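PDB 4WES: nitrogenase molybdenum-iron protein beta chain from Clostridium pasteurianum, which forms, with the alpha chain, the molybdenum-iron component of nitrogenase, which reduces dinitrogen to ammonium, and shares an [8Fe-7S] cluster with that chain. Local coordinates for residues B[55-61]-B[411-417]; B[60-64]-B[207-211]; B[184-188]-B[200-206]. All blocks are in the same frame, centred on the assembly; numbering follows the deposited sequence.

Interaction 1 of 3, residues B[55-61]-B[411-417]. With FE2 (Fe (II) ion), chain J.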
# COMPACT_ATOMS: atom_id res chain seq x y z
N VAL B 55 20.41 7.86 -11.35
CA VAL B 55 19.22 7.02 -11.34
C VAL B 55 19.30 6.02 -10.18
O VAL B 55 18.29 5.70 -9.56
CB VAL B 55 18.94 6.37 -12.71
CG1 VAL B 55 19.98 5.32 -13.05
CG2 VAL B 55 17.54 5.77 -12.75
N LEU B 56 20.49 5.49 -9.91
CA LEU B 56 20.65 4.59 -8.78
C LEU B 56 20.31 5.27 -7.46
O LEU B 56 19.64 4.66 -6.61
CB LEU B 56 22.06 4.01 -8.78
CG LEU B 56 22.39 3.06 -9.94
CD1 LEU B 56 23.86 2.70 -9.93
CD2 LEU B 56 21.54 1.79 -9.89
N SER B 57 20.77 6.51 -7.25
CA SER B 57 20.41 7.21 -6.03
C SER B 57 18.92 7.52 -5.96
O SER B 57 18.33 7.47 -4.86
CB SER B 57 21.21 8.50 -5.88
OG SER B 57 22.57 8.24 -5.61
N ARG B 58 18.30 7.86 -7.09
CA ARG B 58 16.86 8.13 -7.08
C ARG B 58 16.02 6.90 -6.74
O ARG B 58 14.95 7.02 -6.13
CB ARG B 58 16.42 8.72 -8.44
CG ARG B 58 16.91 10.11 -8.66
CD ARG B 58 16.63 10.59 -10.10
NE ARG B 58 16.91 12.02 -10.24
CZ ARG B 58 17.13 12.63 -11.41
NH1 ARG B 58 16.98 11.96 -12.55
NH2 ARG B 58 17.48 13.90 -11.41
N HIS B 59 16.47 5.73 -7.18
CA HIS B 59 15.79 4.47 -6.93
C HIS B 59 16.00 4.02 -5.48
O HIS B 59 15.04 3.69 -4.79
CB HIS B 59 16.29 3.41 -7.94
CG HIS B 59 15.73 2.05 -7.73
ND1 HIS B 59 14.69 1.55 -8.47
CD2 HIS B 59 16.17 1.04 -6.95
CE1 HIS B 59 14.48 0.30 -8.10
NE2 HIS B 59 15.36 -0.02 -7.18
N PHE B 60 17.25 3.97 -5.04
CA PHE B 60 17.58 3.37 -3.74
C PHE B 60 17.59 4.36 -2.59
O PHE B 60 17.64 3.92 -1.43
CB PHE B 60 18.95 2.69 -3.84
CG PHE B 60 18.92 1.42 -4.62
CD1 PHE B 60 18.26 0.31 -4.12
CD2 PHE B 60 19.54 1.30 -5.87
CE1 PHE B 60 18.17 -0.87 -4.85
CE2 PHE B 60 19.46 0.12 -6.59
CZ PHE B 60 18.76 -0.96 -6.07
N LYS B 61 17.57 5.66 -2.87
CA LYS B 61 17.75 6.69 -1.84
C LYS B 61 19.04 6.38 -1.07
O LYS B 61 19.08 6.42 0.16
CB LYS B 61 16.53 6.82 -0.91
CG LYS B 61 15.21 6.95 -1.65
CD LYS B 61 15.13 8.04 -2.69
CE LYS B 61 13.71 8.21 -3.20
NZ LYS B 61 13.70 9.00 -4.49
N PHE B 411 12.50 -1.43 -12.27
CA PHE B 411 13.54 -0.41 -12.23
C PHE B 411 13.32 0.65 -13.31
O PHE B 411 13.08 0.26 -14.46
CB PHE B 411 14.91 -1.08 -12.47
CG PHE B 411 16.07 -0.12 -12.58
CD1 PHE B 411 16.65 0.41 -11.47
CD2 PHE B 411 16.59 0.22 -13.80
CE1 PHE B 411 17.71 1.30 -11.57
CE2 PHE B 411 17.63 1.08 -13.93
CZ PHE B 411 18.18 1.65 -12.82
N PRO B 412 13.48 1.92 -12.98
CA PRO B 412 13.66 2.47 -11.64
C PRO B 412 12.34 2.81 -10.96
O PRO B 412 11.39 3.24 -11.62
CB PRO B 412 14.48 3.75 -11.91
CG PRO B 412 14.03 4.19 -13.22
CD PRO B 412 13.64 2.97 -14.02
N ILE B 413 12.32 2.61 -9.64
CA ILE B 413 11.22 3.05 -8.78
C ILE B 413 11.81 4.18 -7.96
O ILE B 413 12.66 3.94 -7.09
CB ILE B 413 10.70 1.92 -7.87
CG1 ILE B 413 10.20 0.72 -8.71
CG2 ILE B 413 9.62 2.46 -6.98
CD1 ILE B 413 9.93 -0.50 -7.85
N MET B 414 11.38 5.41 -8.26
CA MET B 414 12.07 6.62 -7.78
C MET B 414 11.17 7.49 -6.91
O MET B 414 11.59 8.59 -6.57
CB MET B 414 12.58 7.45 -8.95
CG MET B 414 13.55 6.67 -9.82
SD MET B 414 14.25 7.59 -11.18
CE MET B 414 12.83 7.78 -12.26
N ASP B 415 9.99 6.99 -6.55
CA ASP B 415 9.00 7.85 -5.94
C ASP B 415 8.39 7.28 -4.67
O ASP B 415 7.39 7.82 -4.21
CB ASP B 415 7.90 8.24 -6.96
CG ASP B 415 7.21 7.06 -7.62
OD1 ASP B 415 7.72 5.91 -7.57
OD2 ASP B 415 6.12 7.31 -8.19
N ARG B 416 9.01 6.25 -4.10
CA ARG B 416 8.50 5.71 -2.83
C ARG B 416 9.69 5.35 -1.93
O ARG B 416 10.82 5.16 -2.41
CB ARG B 416 7.58 4.53 -3.02
CG ARG B 416 6.25 4.85 -3.71
CD ARG B 416 5.35 5.75 -2.85
NE ARG B 416 4.02 5.98 -3.39
CZ ARG B 416 3.73 6.94 -4.27
NH1 ARG B 416 4.64 7.73 -4.78
NH2 ARG B 416 2.47 7.12 -4.66
N TYR B 417 9.42 5.21 -0.66
CA TYR B 417 10.47 5.00 0.35
C TYR B 417 10.32 3.64 0.98
O TYR B 417 9.30 3.31 1.56
CB TYR B 417 10.41 6.08 1.42
CG TYR B 417 10.83 7.40 0.81
CD1 TYR B 417 12.11 7.83 0.90
CD2 TYR B 417 9.93 8.22 0.12
CE1 TYR B 417 12.55 8.99 0.33
CE2 TYR B 417 10.36 9.37 -0.49
CZ TYR B 417 11.66 9.78 -0.39
OH TYR B 417 12.14 10.94 -0.95
FE FE2 J . 19.05 5.59 2.07
O HOH W 1 17.94 3.94 1.31
O HOH W 2 20.23 7.13 2.78
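The His59 ring meets Phe411 over one face and the backbone of Pro412 and Ile413 at its edge. Phe411 CD1 lies above the imidazole, 3.8 Å from His59 ND1. The two planes are oblique, at 53°. Pro412 CB lies over one face of Phe411, and His59 CD2 over one face of Phe60. His419 packs edge-to-face with His59. At the edge, Ile413 N donates to His59 ND1 over 2.8 Å. The bond is nearly straight (170°) but 20° out of the ring plane, and requires ND1 unprotonated. His59 CG stands anti to the backbone N, which carries ND1 across to the loop.

Val55 CG2 lies 3.8 Å from Pro412 CB, and Val55 CG1 touches Phe411 CZ. Met414 SD rests 3.7 Å from Arg58 CB.

Lys61, the first residue beyond the helix, has positive phi. Its chain bends at chi2 and crosses the Tyr417 side chain at about a right angle, CE against CE1. Lys61 NZ donates to Met414 O (3.0 Å), from above the carbonyl plane, to Arg58 O (2.9 Å), in plane on a lone pair, and to Arg458 O of the second subunit. Lys61 O binds the iron(II) ion at 2.1 Å. Tyr417 OH is hydrogen-bonded to OXT of that Arg458.

The contact joins the end of helix 46-60 to the loop between strand 406-408 and helix 426-448. Helix 24-33 packs against Val55, Leu56 and Phe60.

Interaction 2 of 3, residues B[60-64]-B[207-211]. With FE2 (Fe (II) ion), chain J.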
# COMPACT_ATOMS: atom_id res chain seq x y z
N PHE B 60 17.25 3.97 -5.04
CA PHE B 60 17.58 3.37 -3.74
C PHE B 60 17.59 4.36 -2.59
O PHE B 60 17.64 3.92 -1.43
CB PHE B 60 18.95 2.69 -3.84
CG PHE B 60 18.92 1.42 -4.62
CD1 PHE B 60 18.26 0.31 -4.12
CD2 PHE B 60 19.54 1.30 -5.87
CE1 PHE B 60 18.17 -0.87 -4.85
CE2 PHE B 60 19.46 0.12 -6.59
CZ PHE B 60 18.76 -0.96 -6.07
N LYS B 61 17.57 5.66 -2.87
CA LYS B 61 17.75 6.69 -1.84
C LYS B 61 19.04 6.38 -1.07
O LYS B 61 19.08 6.42 0.16
CB LYS B 61 16.53 6.82 -0.91
CG LYS B 61 15.21 6.95 -1.65
CD LYS B 61 15.13 8.04 -2.69
CE LYS B 61 13.71 8.21 -3.20
NZ LYS B 61 13.70 9.00 -4.49
N GLU B 62 20.11 6.15 -1.82
CA GLU B 62 21.43 5.80 -1.30
C GLU B 62 22.48 6.47 -2.15
O GLU B 62 22.23 6.77 -3.33
CB GLU B 62 21.68 4.29 -1.35
CG GLU B 62 20.87 3.44 -0.38
CD GLU B 62 21.35 3.67 1.04
OE1 GLU B 62 22.34 2.99 1.43
OE2 GLU B 62 20.75 4.50 1.78
N PRO B 63 23.70 6.64 -1.62
CA PRO B 63 24.82 7.00 -2.47
C PRO B 63 25.02 5.94 -3.56
O PRO B 63 24.70 4.77 -3.36
CB PRO B 63 26.02 6.97 -1.49
CG PRO B 63 25.40 7.16 -0.15
CD PRO B 63 24.11 6.39 -0.23
N ALA B 64 25.62 6.36 -4.66
CA ALA B 64 26.04 5.43 -5.73
C ALA B 64 27.27 6.01 -6.36
O ALA B 64 27.18 6.94 -7.19
CB ALA B 64 24.93 5.21 -6.75
N VAL B 207 25.04 -2.85 0.06
CA VAL B 207 25.70 -1.81 -0.70
C VAL B 207 24.68 -0.72 -1.13
O VAL B 207 24.95 0.46 -0.95
CB VAL B 207 26.42 -2.37 -1.96
CG1 VAL B 207 27.18 -1.25 -2.68
CG2 VAL B 207 27.37 -3.49 -1.58
N LEU B 208 23.56 -1.16 -1.69
CA LEU B 208 22.52 -0.21 -2.14
C LEU B 208 21.26 -0.25 -1.29
O LEU B 208 20.25 0.32 -1.65
CB LEU B 208 22.23 -0.44 -3.62
CG LEU B 208 23.28 0.15 -4.53
CD1 LEU B 208 23.25 -0.44 -5.92
CD2 LEU B 208 23.17 1.66 -4.61
N ASP B 209 21.36 -0.83 -0.08
CA ASP B 209 20.27 -0.88 0.88
C ASP B 209 20.83 -0.77 2.30
O ASP B 209 20.29 -1.35 3.24
CB ASP B 209 19.45 -2.19 0.71
CG ASP B 209 20.25 -3.43 0.99
OD1 ASP B 209 21.48 -3.33 1.24
OD2 ASP B 209 19.63 -4.51 0.98
N GLY B 210 21.90 -0.01 2.46
CA GLY B 210 22.61 -0.01 3.71
C GLY B 210 22.10 0.93 4.78
O GLY B 210 21.25 1.80 4.56
N PRO B 211 22.65 0.76 5.98
CA PRO B 211 22.27 1.56 7.13
C PRO B 211 22.89 2.96 7.12
O PRO B 211 23.87 3.21 6.43
CB PRO B 211 22.83 0.77 8.31
CG PRO B 211 24.08 0.13 7.73
CD PRO B 211 23.70 -0.22 6.31
FE FE2 J . 19.05 5.59 2.07
O HOH W 1 17.94 3.94 1.31
O HOH W 3 24.93 2.51 0.91
O HOH W 4 26.09 2.38 -2.90
O HOH W 2 20.23 7.13 2.78
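Phe60 turns one ring face to Leu208, opposite the face that His59 covers. Leu208 CB sits 3.9 Å from the Phe60 ring centroid, only 9° off the normal, a CH-pi contact. Leu208 CD2 reaches Phe60 CD2 at 3.9 Å. Leu208 O lies by the ring and has no hydrogen-bond partner in the model, although it is buried. Phe60 O accepts from a water that is itself an iron ligand.

Lys61 contributes its carbonyl oxygen to the same iron(II) ion. Glu62 follows with OE2, 2.0 Å from the metal. Its chain bends at chi2 (-71°), which brings the carboxylate round to the iron. Two waters and Asp301 and Asp305 of the second subunit complete the site. The ion thus bridges two beta chains, and this loop after helix 46-60 supplies two of the four protein ligands.

The other oxygen, Glu62 OE1, faces the 207-211 loop. Gly210 N donates to Glu62 OE1 weakly, over 3.2 Å at 132°. A water links Glu62 OE1 to Val207 O, and Lys473 of the alpha chain forms a salt bridge to this oxygen.

Pro63 O is joined to Val207 O by another water. Pro63 O also lies 3.7 Å from Leu208 CD2. Ala64 CB is a looser neighbour of Leu208 CD2.

Interaction 3 of 3, residues B[184-188]-B[200-206]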
# COMPACT_ATOMS: atom_id res chain seq x y z
N MET B 184 18.42 -10.33 -3.71
CA MET B 184 19.66 -11.03 -3.40
C MET B 184 19.65 -11.56 -1.97
O MET B 184 20.05 -12.72 -1.75
CB MET B 184 20.85 -10.11 -3.68
CG MET B 184 21.05 -9.85 -5.17
SD MET B 184 21.69 -8.23 -5.47
CE MET B 184 22.07 -8.32 -7.25
N ARG B 185 19.18 -10.77 -1.01
CA ARG B 185 19.12 -11.25 0.37
C ARG B 185 18.20 -12.43 0.51
O ARG B 185 18.52 -13.40 1.22
CB ARG B 185 18.65 -10.15 1.32
CG ARG B 185 19.65 -9.02 1.49
CD ARG B 185 19.12 -7.96 2.42
NE ARG B 185 19.98 -6.80 2.56
CZ ARG B 185 20.73 -6.50 3.60
NH1 ARG B 185 20.88 -7.37 4.59
NH2 ARG B 185 21.34 -5.34 3.67
N GLU B 186 17.06 -12.40 -0.19
CA GLU B 186 16.11 -13.52 -0.08
C GLU B 186 16.66 -14.79 -0.70
O GLU B 186 16.48 -15.89 -0.14
CB GLU B 186 14.79 -13.12 -0.71
CG GLU B 186 13.72 -14.21 -0.73
CD GLU B 186 13.31 -14.77 0.63
OE1 GLU B 186 13.67 -14.19 1.67
OE2 GLU B 186 12.63 -15.82 0.64
N ILE B 187 17.32 -14.68 -1.85
CA ILE B 187 17.93 -15.87 -2.47
C ILE B 187 19.00 -16.46 -1.55
O ILE B 187 19.05 -17.68 -1.36
CB ILE B 187 18.46 -15.52 -3.87
CG1 ILE B 187 17.28 -15.22 -4.80
CG2 ILE B 187 19.36 -16.59 -4.42
CD1 ILE B 187 17.66 -14.36 -5.99
N LYS B 188 19.82 -15.59 -0.95
CA LYS B 188 20.84 -16.07 0.00
C LYS B 188 20.16 -16.77 1.19
O LYS B 188 20.62 -17.83 1.65
CB LYS B 188 21.75 -14.94 0.47
CG LYS B 188 22.66 -14.41 -0.64
CD LYS B 188 23.74 -13.49 -0.15
CE LYS B 188 23.17 -12.22 0.41
NZ LYS B 188 24.26 -11.34 0.91
N MET B 200 27.37 -15.99 -4.26
CA MET B 200 26.51 -15.14 -5.07
C MET B 200 27.33 -14.03 -5.69
O MET B 200 28.10 -13.39 -4.98
CB MET B 200 25.39 -14.54 -4.24
CG MET B 200 24.47 -13.62 -5.05
SD MET B 200 23.10 -12.95 -4.15
CE MET B 200 22.05 -14.37 -4.15
N PHE B 201 27.16 -13.79 -6.99
CA PHE B 201 27.76 -12.63 -7.57
C PHE B 201 26.98 -12.17 -8.80
O PHE B 201 26.45 -13.01 -9.55
CB PHE B 201 29.22 -12.88 -7.95
CG PHE B 201 29.43 -13.71 -9.16
CD1 PHE B 201 29.34 -15.11 -9.09
CD2 PHE B 201 29.88 -13.15 -10.34
CE1 PHE B 201 29.56 -15.90 -10.20
CE2 PHE B 201 30.14 -13.94 -11.46
CZ PHE B 201 29.98 -15.32 -11.37
N PRO B 202 26.95 -10.85 -9.07
CA PRO B 202 27.16 -9.76 -8.12
C PRO B 202 26.19 -9.84 -6.93
O PRO B 202 25.19 -10.58 -6.98
CB PRO B 202 26.90 -8.49 -8.94
CG PRO B 202 26.87 -8.96 -10.37
CD PRO B 202 26.36 -10.36 -10.32
N ASP B 203 26.49 -9.08 -5.87
CA ASP B 203 25.62 -9.03 -4.69
C ASP B 203 25.64 -7.62 -4.15
O ASP B 203 26.62 -7.22 -3.54
CB ASP B 203 26.10 -10.05 -3.65
CG ASP B 203 25.29 -10.00 -2.39
OD1 ASP B 203 24.23 -9.36 -2.35
OD2 ASP B 203 25.73 -10.65 -1.40
N THR B 204 24.57 -6.86 -4.39
CA THR B 204 24.50 -5.47 -3.96
C THR B 204 23.85 -5.33 -2.57
O THR B 204 23.66 -4.20 -2.10
CB THR B 204 23.72 -4.62 -4.96
OG1 THR B 204 22.42 -5.20 -5.01
CG2 THR B 204 24.39 -4.63 -6.33
N SER B 205 23.49 -6.44 -1.93
CA SER B 205 22.98 -6.35 -0.57
C SER B 205 24.07 -5.81 0.35
O SER B 205 25.25 -6.16 0.24
CB SER B 205 22.43 -7.68 -0.08
OG SER B 205 23.40 -8.67 0.07
N GLY B 206 23.69 -4.91 1.24
CA GLY B 206 24.65 -4.21 2.05
C GLY B 206 25.45 -3.18 1.30
O GLY B 206 26.46 -2.68 1.84
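This is a buried contact within a beta-alpha-beta crossover, between its helix and the loop beyond its second strand. Strand 172-175 is followed by helix 181-193, which leads through a short loop into the parallel strand 198-200. The chain then returns across the helix. A salt bridge lies beside packed methionines.

Lys188 NZ forms a salt bridge with Asp203 OD2 (2.8 Å), meeting the syn lone pair of that oxygen. Lys188 NZ also donates to Ser205 OG at 2.9 Å. Ser205 OG in turn donates to Asp203 OD1 (2.6 Å), on the syn side. Ser205 N binds Asp203 OD1 from above the carboxylate plane, which makes an Asx turn. The carboxylate is therefore gripped at both oxygens, and the lysine would be expected to stabilise its negative charge.

Met200 CE is tight against Ile187 CG2, at 3.5 Å, and Met200 SD is 3.7 Å from Met184 CB. The bend at chi3 of Met200 (-77°) turns its methyl to the helix. Met184 SD receives a weak but fairly straight bond from Thr204 N (3.4 Å, 164°) and touches Thr204 OG1 at 3.2 Å. Arg185 CG packs on Ser205 CB at 3.5 Å. The Arg185 guanidinium pairs with Asp209 and with Glu294 of the second subunit.

Met200 touches Val174 of strand 172-175. Pro202 packs on helix 146-161. From helix 24-33, Tyr30 packs on Met184, and Tyr30 OH hydrogen-bonds to Thr204 OG1.

All three contacts are largely buried, and each also reaches the second beta subunit. Partly exposed residues are Arg58 and Phe411 in interaction 1, Pro63 in interaction 2, and Arg185 and Lys188 in interaction 3. Interactions 1 and 2 share Phe60 and Lys61, and both touch the iron(II) ion. Ser57 OG of the first probably bonds to Glu62 O of the second. Interaction 1 relies on a histidine that accepts from a backbone amide and a lysine that donates to backbone carbonyls. Interaction 2 is built on metal ligation, water bridges and one ring face. Interaction 3, away from the annotated sites, uses a lysine-aspartate pair with methionine packing. Arg185 NE and Asp209 OD2, 2.8 Å apart, salt-bridge it to interaction 2.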